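Local coordinates for tudor domain-containing protein 1 (Homo sapiens, PDB 5M9N) that probably takes part in silencing transposable elements in the germline through the piRNA pathway, with Tudor domains that bind arginine-methylated peptides of Piwi proteins, at residues E110-V115 with F123-L128. Sequence-based numbering, arbitrary orientation.
Sequences EESVLV and FEILSL
L128, just past the end of strand 123-127, lies against the start of strand 112-117. Its backbone N hydrogen-bonds to E111 O at 2.9 Å, and its CG rests 3.4 Å from that same oxygen. CG stands anti to the carbonyl carbon (chi1 -65°), and from there the two methyls divide: CD2 meets V113 CG2 at 3.5 Å, the two side chains crossing at about a right angle, while CD1 reaches E111 OE1. V113 and L126 form a hydrogen-bonded pair, with bonds both ways between them, V113 N to L126 O measuring 2.8 Å. V115 repeats this with E124: its N-H points almost straight at E124 O (174° at the hydrogen), and E124 N returns a longer bond to V115 O. V115 CG2 packs 4.0 Å from L126 CD1, again roughly perpendicular, on the face shared with V113. On the other face L114 CD1 touches I125 CG1 at 3.7 Å and also reaches the F123 ring. The pairing makes an antiparallel beta hairpin within the Tudor domain. Strand 123-127 is one of the two edge strands of its five-stranded antiparallel sheet within the chain; strand 112-117 lies between it and strand 99-109, where V113 packs on V104 and Y107. On the face that carries them, V113 and V115 both touch L131 of strand 131-132, at the other end of the strand order, consistent with the curled SH3-like barrel of Tudor domains.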
ATOM      1  N   GLU A 110     -15.579   5.248  19.624  1.00 35.61           N
ATOM      2  CA  GLU A 110     -14.706   5.251  20.779  1.00 36.62           C
ATOM      3  C   GLU A 110     -13.862   4.018  20.849  1.00 35.77           C
ATOM      4  O   GLU A 110     -12.827   4.085  21.464  1.00 35.81           O
ATOM      5  CB  GLU A 110     -15.502   5.378  22.083  1.00 38.72           C
ATOM      6  CG  GLU A 110     -16.350   6.643  22.140  1.00 40.75           C
ATOM      7  CD  GLU A 110     -15.561   7.888  22.486  1.00 42.88           C
ATOM      8  OE1 GLU A 110     -14.322   7.868  22.458  1.00 43.97           O
ATOM      9  OE2 GLU A 110     -16.197   8.912  22.869  1.00 48.21           O
ATOM     10  N   GLU A 111     -14.338   2.899  20.307  1.00 35.54           N
ATOM     11  CA  GLU A 111     -13.645   1.617  20.393  1.00 35.98           C
ATOM     12  C   GLU A 111     -13.178   0.984  19.042  1.00 33.65           C
ATOM     13  O   GLU A 111     -12.791  -0.165  19.024  1.00 33.20           O
ATOM     14  CB  GLU A 111     -14.560   0.641  21.159  1.00 38.88           C
ATOM     15  CG  GLU A 111     -15.152   1.234  22.486  1.00 42.49           C
ATOM     16  CD  GLU A 111     -14.090   1.594  23.557  1.00 45.10           C
ATOM     17  OE1 GLU A 111     -12.917   1.135  23.446  1.00 47.51           O
ATOM     18  OE2 GLU A 111     -14.423   2.336  24.548  1.00 49.52           O
ATOM     19  N   SER A 112     -13.127   1.757  17.960  1.00 31.86           N
ATOM     20  CA  SER A 112     -12.836   1.226  16.630  1.00 30.32           C
ATOM     21  C   SER A 112     -12.079   2.274  15.825  1.00 28.98           C
ATOM     22  O   SER A 112     -12.235   3.466  16.067  1.00 28.54           O
ATOM     23  CB  SER A 112     -14.119   0.743  15.924  1.00 30.52           C
ATOM     24  OG  SER A 112     -14.986   1.808  15.614  1.00 30.71           O
ATOM     25  N   VAL A 113     -11.170   1.829  14.953  1.00 27.13           N
ATOM     26  CA  VAL A 113     -10.285   2.750  14.232  1.00 26.33           C
ATOM     27  C   VAL A 113     -10.212   2.395  12.749  1.00 25.51           C
ATOM     28  O   VAL A 113     -10.134   1.209  12.431  1.00 25.67           O
ATOM     29  CB  VAL A 113      -8.899   2.685  14.856  1.00 26.27           C
ATOM     30  CG1 VAL A 113      -7.896   3.591  14.185  1.00 26.28           C
ATOM     31  CG2 VAL A 113      -8.935   3.062  16.303  1.00 26.87           C
ATOM     32  N   LEU A 114     -10.175   3.400  11.876  1.00 25.03           N
ATOM     33  CA  LEU A 114      -9.898   3.211  10.440  1.00 24.62           C
ATOM     34  C   LEU A 114      -8.386   3.095  10.307  1.00 23.86           C
ATOM     35  O   LEU A 114      -7.683   3.968  10.792  1.00 23.64           O
ATOM     36  CB  LEU A 114     -10.433   4.373   9.654  1.00 24.98           C
ATOM     37  CG  LEU A 114     -10.144   4.341   8.171  1.00 24.74           C
ATOM     38  CD1 LEU A 114     -10.861   3.183   7.513  1.00 24.87           C
ATOM     39  CD2 LEU A 114     -10.549   5.659   7.554  1.00 25.02           C
ATOM     40  N   VAL A 115      -7.889   1.958   9.785  1.00 23.06           N
ATOM     41  CA  VAL A 115      -6.451   1.793   9.650  1.00 22.85           C
ATOM     42  C   VAL A 115      -6.060   1.496   8.176  1.00 22.44           C
ATOM     43  O   VAL A 115      -6.842   0.888   7.479  1.00 22.48           O
ATOM     44  CB  VAL A 115      -5.852   0.683  10.550  1.00 23.01           C
ATOM     45  CG1 VAL A 115      -6.118   0.958  12.055  1.00 23.29           C
ATOM     46  CG2 VAL A 115      -6.307  -0.732  10.145  1.00 23.02           C
ATOM     47  N   PHE A 123      -7.223  -0.996   3.513  1.00 24.66           N
ATOM     48  CA  PHE A 123      -7.670  -0.351   4.729  1.00 24.35           C
ATOM     49  C   PHE A 123      -8.899  -1.079   5.281  1.00 24.51           C
ATOM     50  O   PHE A 123      -9.565  -1.793   4.579  1.00 25.04           O
ATOM     51  CB  PHE A 123      -7.908   1.130   4.471  1.00 24.13           C
ATOM     52  CG  PHE A 123      -9.135   1.408   3.642  1.00 24.37           C
ATOM     53  CD1 PHE A 123     -10.421   1.371   4.227  1.00 24.55           C
ATOM     54  CD2 PHE A 123      -9.016   1.686   2.285  1.00 24.31           C
ATOM     55  CE1 PHE A 123     -11.544   1.523   3.468  1.00 24.88           C
ATOM     56  CE2 PHE A 123     -10.157   1.872   1.510  1.00 24.71           C
ATOM     57  CZ  PHE A 123     -11.421   1.835   2.113  1.00 25.07           C
ATOM     58  N   GLU A 124      -9.184  -0.921   6.574  1.00 24.38           N
ATOM     59  CA  GLU A 124     -10.435  -1.371   7.164  1.00 24.68           C
ATOM     60  C   GLU A 124     -10.662  -0.688   8.516  1.00 24.70           C
ATOM     61  O   GLU A 124      -9.793   0.010   8.992  1.00 24.24           O
ATOM     62  CB  GLU A 124     -10.505  -2.875   7.374  1.00 25.19           C
ATOM     63  CG  GLU A 124      -9.489  -3.463   8.316  1.00 25.03           C
ATOM     64  CD  GLU A 124      -9.502  -5.012   8.269  1.00 25.47           C
ATOM     65  OE1 GLU A 124     -10.538  -5.602   7.921  1.00 26.36           O
ATOM     66  OE2 GLU A 124      -8.490  -5.602   8.620  1.00 24.72           O
ATOM     67  N   ILE A 125     -11.816  -0.956   9.096  1.00 25.25           N
ATOM     68  CA  ILE A 125     -12.145  -0.487  10.441  1.00 25.88           C
ATOM     69  C   ILE A 125     -12.092  -1.649  11.386  1.00 26.31           C
ATOM     70  O   ILE A 125     -12.702  -2.675  11.142  1.00 27.32           O
ATOM     71  CB  ILE A 125     -13.523   0.207  10.458  1.00 26.06           C
ATOM     72  CG1 ILE A 125     -13.414   1.487   9.657  1.00 25.86           C
ATOM     73  CG2 ILE A 125     -13.958   0.529  11.897  1.00 26.46           C
ATOM     74  CD1 ILE A 125     -14.778   2.050   9.295  1.00 26.54           C
ATOM     75  N   LEU A 126     -11.326  -1.488  12.445  1.00 26.48           N
ATOM     76  CA  LEU A 126     -11.051  -2.538  13.389  1.00 26.89           C
ATOM     77  C   LEU A 126     -11.373  -2.091  14.815  1.00 27.47           C
ATOM     78  O   LEU A 126     -11.071  -0.969  15.202  1.00 26.60           O
ATOM     79  CB  LEU A 126      -9.587  -2.921  13.346  1.00 27.00           C
ATOM     80  CG  LEU A 126      -9.110  -3.571  12.045  1.00 27.06           C
ATOM     81  CD1 LEU A 126      -7.642  -3.940  12.184  1.00 27.27           C
ATOM     82  CD2 LEU A 126      -9.910  -4.823  11.760  1.00 27.62           C
ATOM     83  N   SER A 127     -11.937  -3.036  15.562  1.00 28.36           N
ATOM     84  CA  SER A 127     -11.915  -3.002  16.999  1.00 29.52           C
ATOM     85  C   SER A 127     -10.515  -2.691  17.542  1.00 29.41           C
ATOM     86  O   SER A 127      -9.511  -3.251  17.064  1.00 28.65           O
ATOM     87  CB  SER A 127     -12.365  -4.375  17.493  1.00 30.56           C
ATOM     88  OG  SER A 127     -12.312  -4.413  18.904  1.00 32.10           O
ATOM     89  N   LEU A 128     -10.432  -1.858  18.577  1.00 30.01           N
ATOM     90  CA  LEU A 128      -9.174  -1.661  19.332  1.00 30.48           C
ATOM     91  C   LEU A 128      -8.516  -2.949  19.853  1.00 31.23           C
ATOM     92  O   LEU A 128      -7.286  -2.997  20.025  1.00 30.23           O
ATOM     93  CB  LEU A 128      -9.373  -0.668  20.495  1.00 31.55           C
ATOM     94  CG  LEU A 128      -9.721   0.780  20.163  1.00 31.30           C
ATOM     95  CD1 LEU A 128      -9.930   1.569  21.446  1.00 32.51           C
ATOM     96  CD2 LEU A 128      -8.632   1.461  19.413  1.00 31.01           C
TER